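Local atomic coordinates of NAD-dependent dehydrogenase (Rhizobium meliloti, PDB entry 4Z0P), a protein that reduces glyoxylate and hydroxypyruvate with NADPH as the hydride donor, as an oxidoreductase of the D-2-hydroxyacid dehydrogenase family. Residues V8-K13 against V32-D37; D96-T101 against S287-A292. All blocks are in the same frame, centred on the assembly; numbering follows the deposited sequence.

Interaction 1 closes first along the chain, pairing the two strands 8-12 and 32-34 at one edge of the five-stranded parallel sheet. Interaction 2 follows and brings together residues far apart in sequence, where helices 97-115 and 290-305 begin. The centres lie about 18 Å apart, and the nearest atoms come within about 4 Å without touching. Helix 290-305 connects them: it starts in interaction 2, then runs on so that its I301, F294 and L293 meet V8, V10 and L12 of interaction 1. The sheet edge lies away from the cofactor and oxalate sites, whereas in interaction 2 L99 borders both ligands, so helix 290-305 reaches from the cleft to strand 8-12, next to the edge strand 32-34.

Interaction 1: V8-K13 against V32-D37; sequences VIVDLK and VIDLAD
V10 sets CG1 anti to its backbone N (chi1 175°), which leaves CG2 beside that N and directed at V32; V32 in turn has its CG1 anti to its own N (chi1 180°), and the two methyls meet with V10 CG2 to V32 CG1 at 3.7 Å. On the other face of the sheet, L35 carries its CG beside the backbone N, and its CD1 settles 3.8 Å from I9 CG2, with the same methyl also lying against D11 CB. The backbones run side by side in parallel, 24° apart in direction. I33 N gives to V8 O, V10 N to I33 O at 2.9 Å and nearly straight, and L35 N to V10 O at 2.8 Å; V10 thus bonds on both sides of D34, closing the last parallel bridge. This is a beta-alpha-beta unit in which helix 16-23 joins the two strands and lays V19 and L23 over the V10, V32 and D34 face; strand 32-34 is an outermost strand of the sheet, while 8-12 pairs on its far side with 50-54. D34 ends the pairing by starting a type I turn to D37. Its OD1 makes an Asx turn, accepting A36 N at 3.0 Å from above the carboxylate plane. A water 2.7 Å from D34 OD1 probably donates to it and accepts from L12 N at 2.9 Å, tying the turn back to the end of strand 8-12.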
ATOM      1  N   VAL A   8       0.713  23.567  31.651  1.00 22.53           N
ATOM      2  CA  VAL A   8       0.271  22.333  31.021  1.00 21.53           C
ATOM      3  C   VAL A   8       1.328  21.308  31.343  1.00 20.75           C
ATOM      4  O   VAL A   8       2.510  21.534  31.079  1.00 23.63           O
ATOM      5  CB  VAL A   8       0.135  22.437  29.482  1.00 25.16           C
ATOM      6  CG1 VAL A   8      -0.332  21.115  28.884  1.00 26.73           C
ATOM      7  CG2 VAL A   8      -0.843  23.530  29.099  1.00 28.16           C
ATOM      8  N   ILE A   9       0.897  20.211  31.949  1.00 20.05           N
ATOM      9  CA  ILE A   9       1.773  19.070  32.216  1.00 20.77           C
ATOM     10  C   ILE A   9       1.812  18.190  30.960  1.00 17.91           C
ATOM     11  O   ILE A   9       0.771  17.867  30.399  1.00 20.92           O
ATOM     12  CB  ILE A   9       1.212  18.227  33.369  1.00 22.17           C
ATOM     13  CG1 ILE A   9       1.286  19.022  34.678  1.00 23.60           C
ATOM     14  CG2 ILE A   9       1.946  16.900  33.494  1.00 22.54           C
ATOM     15  CD1 ILE A   9       0.324  18.532  35.747  1.00 26.01           C
ATOM     16  N   VAL A  10       3.028  17.801  30.580  1.00 21.83           N
ATOM     17  CA  VAL A  10       3.266  16.898  29.445  1.00 22.33           C
ATOM     18  C   VAL A  10       3.980  15.656  30.017  1.00 20.08           C
ATOM     19  O   VAL A  10       5.096  15.742  30.536  1.00 21.64           O
ATOM     20  CB  VAL A  10       4.106  17.578  28.349  1.00 23.03           C
ATOM     21  CG1 VAL A  10       4.440  16.591  27.231  1.00 25.66           C
ATOM     22  CG2 VAL A  10       3.357  18.783  27.775  1.00 24.87           C
ATOM     23  N   ASP A  11       3.299  14.506  29.944  1.00 21.09           N
ATOM     24  CA  ASP A  11       3.853  13.228  30.417  1.00 23.29           C
ATOM     25  C   ASP A  11       3.581  12.165  29.365  1.00 24.23           C
ATOM     26  O   ASP A  11       2.663  11.348  29.507  1.00 22.54           O
ATOM     27  CB  ASP A  11       3.258  12.830  31.765  1.00 24.56           C
ATOM     28  CG  ASP A  11       3.926  11.641  32.373  1.00 30.14           C
ATOM     29  OD1 ASP A  11       4.995  11.214  31.928  1.00 29.64           O
ATOM     30  OD2 ASP A  11       3.375  11.107  33.338  1.00 39.45           O
ATOM     31  N   LEU A  12       4.400  12.194  28.313  1.00 21.34           N
ATOM     32  CA  LEU A  12       4.187  11.400  27.117  1.00 23.92           C
ATOM     33  C   LEU A  12       5.325  10.454  26.869  1.00 28.41           C
ATOM     34  O   LEU A  12       6.425  10.905  26.560  1.00 26.91           O
ATOM     35  CB  LEU A  12       4.103  12.325  25.898  1.00 23.95           C
ATOM     36  CG  LEU A  12       2.916  13.283  25.846  1.00 23.20           C
ATOM     37  CD1 LEU A  12       3.071  14.263  24.684  1.00 26.50           C
ATOM     38  CD2 LEU A  12       1.626  12.518  25.738  1.00 22.17           C
ATOM     39  N   LYS A  13       5.052   9.146  26.924  1.00 22.24           N
ATOM     40  CA  LYS A  13       6.083   8.161  26.648  1.00 23.49           C
ATOM     41  C   LYS A  13       6.134   7.932  25.143  1.00 25.65           C
ATOM     42  O   LYS A  13       5.717   6.894  24.650  1.00 27.62           O
ATOM     43  CB  LYS A  13       5.835   6.865  27.413  1.00 29.27           C
ATOM     44  CG  LYS A  13       6.976   5.876  27.408  1.00 36.79           C
ATOM     45  CD  LYS A  13       6.914   4.976  28.647  1.00 58.55           C
ATOM     46  CE  LYS A  13       7.906   3.820  28.590  1.00 70.35           C
ATOM     47  NZ  LYS A  13       7.358   2.642  27.861  1.00134.98           N
ATOM     48  N   VAL A  32       5.125  25.074  30.407  1.00 25.76           N
ATOM     49  CA  VAL A  32       4.968  23.684  29.980  1.00 23.34           C
ATOM     50  C   VAL A  32       5.913  22.888  30.865  1.00 26.75           C
ATOM     51  O   VAL A  32       7.078  23.221  30.969  1.00 29.42           O
ATOM     52  CB  VAL A  32       5.317  23.496  28.495  1.00 32.08           C
ATOM     53  CG1 VAL A  32       5.146  22.040  28.098  1.00 38.67           C
ATOM     54  CG2 VAL A  32       4.415  24.380  27.647  1.00 32.85           C
ATOM     55  N   ILE A  33       5.392  21.864  31.530  1.00 22.37           N
ATOM     56  CA  ILE A  33       6.140  21.071  32.495  1.00 21.92           C
ATOM     57  C   ILE A  33       6.237  19.664  31.903  1.00 25.50           C
ATOM     58  O   ILE A  33       5.300  18.871  32.009  1.00 22.89           O
ATOM     59  CB  ILE A  33       5.437  21.067  33.865  1.00 22.44           C
ATOM     60  CG1 ILE A  33       5.247  22.491  34.380  1.00 27.18           C
ATOM     61  CG2 ILE A  33       6.227  20.264  34.860  1.00 22.82           C
ATOM     62  CD1 ILE A  33       4.375  22.599  35.605  1.00 28.92           C
ATOM     63  N   ASP A  34       7.377  19.377  31.265  1.00 22.66           N
ATOM     64  CA  ASP A  34       7.622  18.094  30.638  1.00 22.52           C
ATOM     65  C   ASP A  34       8.209  17.148  31.673  1.00 24.48           C
ATOM     66  O   ASP A  34       9.368  17.304  32.095  1.00 20.90           O
ATOM     67  CB  ASP A  34       8.584  18.252  29.470  1.00 23.22           C
ATOM     68  CG  ASP A  34       8.873  16.952  28.743  1.00 28.67           C
ATOM     69  OD1 ASP A  34       8.329  15.881  29.093  1.00 24.85           O
ATOM     70  OD2 ASP A  34       9.693  17.004  27.783  1.00 32.77           O
ATOM     71  N   LEU A  35       7.424  16.160  32.060  1.00 20.61           N
ATOM     72  CA  LEU A  35       7.843  15.215  33.085  1.00 20.54           C
ATOM     73  C   LEU A  35       8.913  14.213  32.653  1.00 21.37           C
ATOM     74  O   LEU A  35       9.435  13.467  33.486  1.00 23.38           O
ATOM     75  CB  LEU A  35       6.650  14.542  33.740  1.00 22.11           C
ATOM     76  CG  LEU A  35       5.628  15.469  34.416  1.00 23.93           C
ATOM     77  CD1 LEU A  35       4.543  14.680  35.147  1.00 25.23           C
ATOM     78  CD2 LEU A  35       6.276  16.440  35.405  1.00 25.80           C
ATOM     79  N   ALA A  36       9.290  14.197  31.380  1.00 20.13           N
ATOM     80  CA  ALA A  36      10.482  13.468  30.967  1.00 20.99           C
ATOM     81  C   ALA A  36      11.790  14.136  31.405  1.00 20.47           C
ATOM     82  O   ALA A  36      12.852  13.508  31.368  1.00 22.50           O
ATOM     83  CB  ALA A  36      10.482  13.305  29.465  1.00 25.83           C
ATOM     84  N   ASP A  37      11.724  15.402  31.776  1.00 21.78           N
ATOM     85  CA  ASP A  37      12.893  16.178  32.218  1.00 21.52           C
ATOM     86  C   ASP A  37      13.130  15.908  33.702  1.00 19.58           C
ATOM     87  O   ASP A  37      12.256  16.208  34.541  1.00 21.87           O
ATOM     88  CB  ASP A  37      12.620  17.658  32.009  1.00 24.86           C
ATOM     89  CG  ASP A  37      13.831  18.545  32.283  1.00 31.89           C
ATOM     90  OD1 ASP A  37      14.804  18.129  32.940  1.00 28.32           O
ATOM     91  OD2 ASP A  37      13.790  19.699  31.816  1.00 30.38           O
TER
HETATM   92  O   HOH W   1       6.900  13.700  28.451  1.00 24.43           O

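Interaction 2: D96-T101 against S287-A292; sequences DRTLTT and SSDVRA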
ATOM      1  N   ASP A  96      -7.365  13.423  14.976  1.00 21.18           N
ATOM      2  CA  ASP A  96      -6.703  14.419  14.146  1.00 23.86           C
ATOM      3  C   ASP A  96      -6.440  13.814  12.783  1.00 21.95           C
ATOM      4  O   ASP A  96      -6.172  12.615  12.680  1.00 20.37           O
ATOM      5  CB  ASP A  96      -5.348  14.803  14.751  1.00 24.48           C
ATOM      6  CG  ASP A  96      -4.735  16.033  14.106  1.00 30.00           C
ATOM      7  OD1 ASP A  96      -5.187  17.137  14.450  1.00 29.43           O
ATOM      8  OD2 ASP A  96      -3.814  15.898  13.259  1.00 25.49           O
ATOM      9  N   ARG A  97      -6.483  14.661  11.749  1.00 19.93           N
ATOM     10  CA  ARG A  97      -6.197  14.206  10.388  1.00 22.49           C
ATOM     11  C   ARG A  97      -4.867  13.489  10.286  1.00 22.01           C
ATOM     12  O   ARG A  97      -4.742  12.542   9.520  1.00 21.76           O
ATOM     13  CB  ARG A  97      -6.182  15.416   9.428  1.00 28.20           C
ATOM     14  CG  ARG A  97      -5.742  15.102   8.006  1.00 47.29           C
ATOM     15  N   THR A  98      -3.860  13.927  11.045  1.00 22.08           N
ATOM     16  CA  THR A  98      -2.531  13.277  10.969  1.00 21.19           C
ATOM     17  C   THR A  98      -2.579  11.834  11.468  1.00 21.38           C
ATOM     18  O   THR A  98      -1.982  10.925  10.864  1.00 23.80           O
ATOM     19  CB  THR A  98      -1.443  14.030  11.788  1.00 22.44           C
ATOM     20  OG1 THR A  98      -1.815  14.072  13.183  1.00 23.80           O
ATOM     21  CG2 THR A  98      -1.216  15.424  11.216  1.00 27.17           C
ATOM     22  N   LEU A  99      -3.340  11.599  12.538  1.00 19.91           N
ATOM     23  CA  LEU A  99      -3.430  10.238  13.082  1.00 18.70           C
ATOM     24  C   LEU A  99      -4.208   9.326  12.131  1.00 20.62           C
ATOM     25  O   LEU A  99      -3.796   8.200  11.796  1.00 19.92           O
ATOM     26  CB  LEU A  99      -4.080  10.278  14.477  1.00 19.35           C
ATOM     27  CG  LEU A  99      -3.974   8.987  15.282  1.00 23.63           C
ATOM     28  CD1 LEU A  99      -2.570   8.702  15.738  1.00 31.34           C
ATOM     29  CD2 LEU A  99      -4.861   9.136  16.519  1.00 27.17           C
ATOM     30  N   THR A 100      -5.325   9.839  11.638  1.00 19.82           N
ATOM     31  CA  THR A 100      -6.172   9.082  10.739  1.00 17.10           C
ATOM     32  C   THR A 100      -5.455   8.702   9.465  1.00 19.16           C
ATOM     33  O   THR A 100      -5.547   7.548   9.007  1.00 21.33           O
ATOM     34  CB  THR A 100      -7.429   9.897  10.407  1.00 21.64           C
ATOM     35  OG1 THR A 100      -8.067  10.267  11.637  1.00 20.75           O
ATOM     36  CG2 THR A 100      -8.397   9.100   9.579  1.00 25.48           C
ATOM     37  N   THR A 101      -4.755   9.666   8.874  1.00 18.48           N
ATOM     38  CA  THR A 101      -4.092   9.408   7.592  1.00 18.48           C
ATOM     39  C   THR A 101      -2.977   8.369   7.751  1.00 20.35           C
ATOM     40  O   THR A 101      -2.768   7.526   6.871  1.00 19.59           O
ATOM     41  CB  THR A 101      -3.646  10.711   6.901  1.00 22.25           C
ATOM     42  OG1 THR A 101      -3.547  10.484   5.499  1.00 20.88           O
ATOM     43  CG2 THR A 101      -2.336  11.271   7.438  1.00 23.43           C
ATOM     44  N   SER A 287       1.392   6.699  14.489  1.00 22.21           N
ATOM     45  CA  SER A 287       2.143   7.465  15.517  1.00 24.07           C
ATOM     46  C   SER A 287       1.445   8.793  15.764  1.00 24.94           C
ATOM     47  O   SER A 287       0.854   9.368  14.851  1.00 24.78           O
ATOM     48  CB  SER A 287       3.570   7.723  15.029  1.00 29.81           C
ATOM     49  OG  SER A 287       4.274   6.481  15.006  1.00 35.02           O
ATOM     50  N   SER A 288       1.525   9.295  16.987  1.00 22.65           N
ATOM     51  CA  SER A 288       0.998  10.630  17.284  1.00 25.06           C
ATOM     52  C   SER A 288       2.042  11.698  16.884  1.00 26.05           C
ATOM     53  O   SER A 288       3.164  11.696  17.383  1.00 28.12           O
ATOM     54  CB  SER A 288       0.665  10.756  18.780  1.00 23.98           C
ATOM     55  OG  SER A 288      -0.474   9.996  19.130  1.00 24.01           O
ATOM     56  N   ASP A 289       1.644  12.580  15.982  1.00 22.29           N
ATOM     57  CA  ASP A 289       2.414  13.752  15.596  1.00 23.05           C
ATOM     58  C   ASP A 289       2.310  14.711  16.770  1.00 24.84           C
ATOM     59  O   ASP A 289       1.231  15.223  17.053  1.00 22.81           O
ATOM     60  CB  ASP A 289       1.786  14.336  14.312  1.00 24.20           C
ATOM     61  CG  ASP A 289       2.449  15.596  13.818  1.00 29.43           C
ATOM     62  OD1 ASP A 289       2.915  16.426  14.627  1.00 28.22           O
ATOM     63  OD2 ASP A 289       2.473  15.791  12.582  1.00 26.96           O
ATOM     64  N   VAL A 290       3.421  14.927  17.467  1.00 26.07           N
ATOM     65  CA  VAL A 290       3.374  15.657  18.738  1.00 24.83           C
ATOM     66  C   VAL A 290       3.018  17.109  18.494  1.00 23.90           C
ATOM     67  O   VAL A 290       2.263  17.708  19.272  1.00 24.29           O
ATOM     68  CB  VAL A 290       4.669  15.522  19.574  1.00 25.92           C
ATOM     69  CG1 VAL A 290       4.468  16.140  20.955  1.00 25.18           C
ATOM     70  CG2 VAL A 290       5.025  14.053  19.734  1.00 29.81           C
ATOM     71  N   ARG A 291       3.510  17.697  17.409  1.00 23.30           N
ATOM     72  CA  ARG A 291       3.083  19.075  17.095  1.00 24.84           C
ATOM     73  C   ARG A 291       1.548  19.142  16.943  1.00 25.60           C
ATOM     74  O   ARG A 291       0.904  20.031  17.467  1.00 25.68           O
ATOM     75  CB  ARG A 291       3.770  19.579  15.819  1.00 30.75           C
ATOM     76  CG  ARG A 291       3.546  21.052  15.509  1.00 52.33           C
ATOM     77  CD  ARG A 291       4.372  21.506  14.304  1.00 56.28           C
ATOM     78  N   ALA A 292       0.983  18.212  16.171  1.00 25.75           N
ATOM     79  CA  ALA A 292      -0.454  18.183  15.931  1.00 23.60           C
ATOM     80  C   ALA A 292      -1.236  17.922  17.233  1.00 20.86           C
ATOM     81  O   ALA A 292      -2.286  18.516  17.455  1.00 24.30           O
ATOM     82  CB  ALA A 292      -0.804  17.143  14.848  1.00 25.44           C
TER
HETATM   83  O   HOH W   2      -3.919  19.342  15.353  1.00 25.90           O
HETATM   84  O   HOH W   3      -0.850  11.988  14.695  1.00 24.50           O
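The N-terminal starts of helices 97-115 and 290-305 meet in the cleft between the two sheets of the protein, where A292 lies against the N-cap residue D96 and against T98. A292 CB is 3.6 Å from D96 OD2 and also 3.6 Å from T98 OG1. D96 OD2 accepts two hydrogen bonds, from opposite faces of its carboxylate plane: T98 N from one, and T98 OG1, at 2.7 Å, from the other. The hydroxyl can reach back because T98 holds OG1 between its backbone N and carbonyl carbon (chi1 60°). While donating to D96, OG1 accepts a hydrogen bond at 2.7 Å from a water that also donates to S287 O and accepts from D289 N. A second water joins D96 OD1 to A292 O, donating to both. An alanine in place of D96 would probably leave T98 N without its cap, the threonine hydroxyl without its carboxylate acceptor and the second water short of one partner. D289, the other N-cap, accepts from A292 N through OD1 at 3.1 Å, while its CB lies 3.8 Å from T98 OG1. Deeper in, L99 CD1 rests 3.6 Å from S287 O, and its side chain is about 4 Å from both the bound NADPH and the oxalate. E137 of the second subunit packs on T98 and T101. S288 OG bonds to G73 O, just after strand 69-72, and T100 packs on helix 150-161.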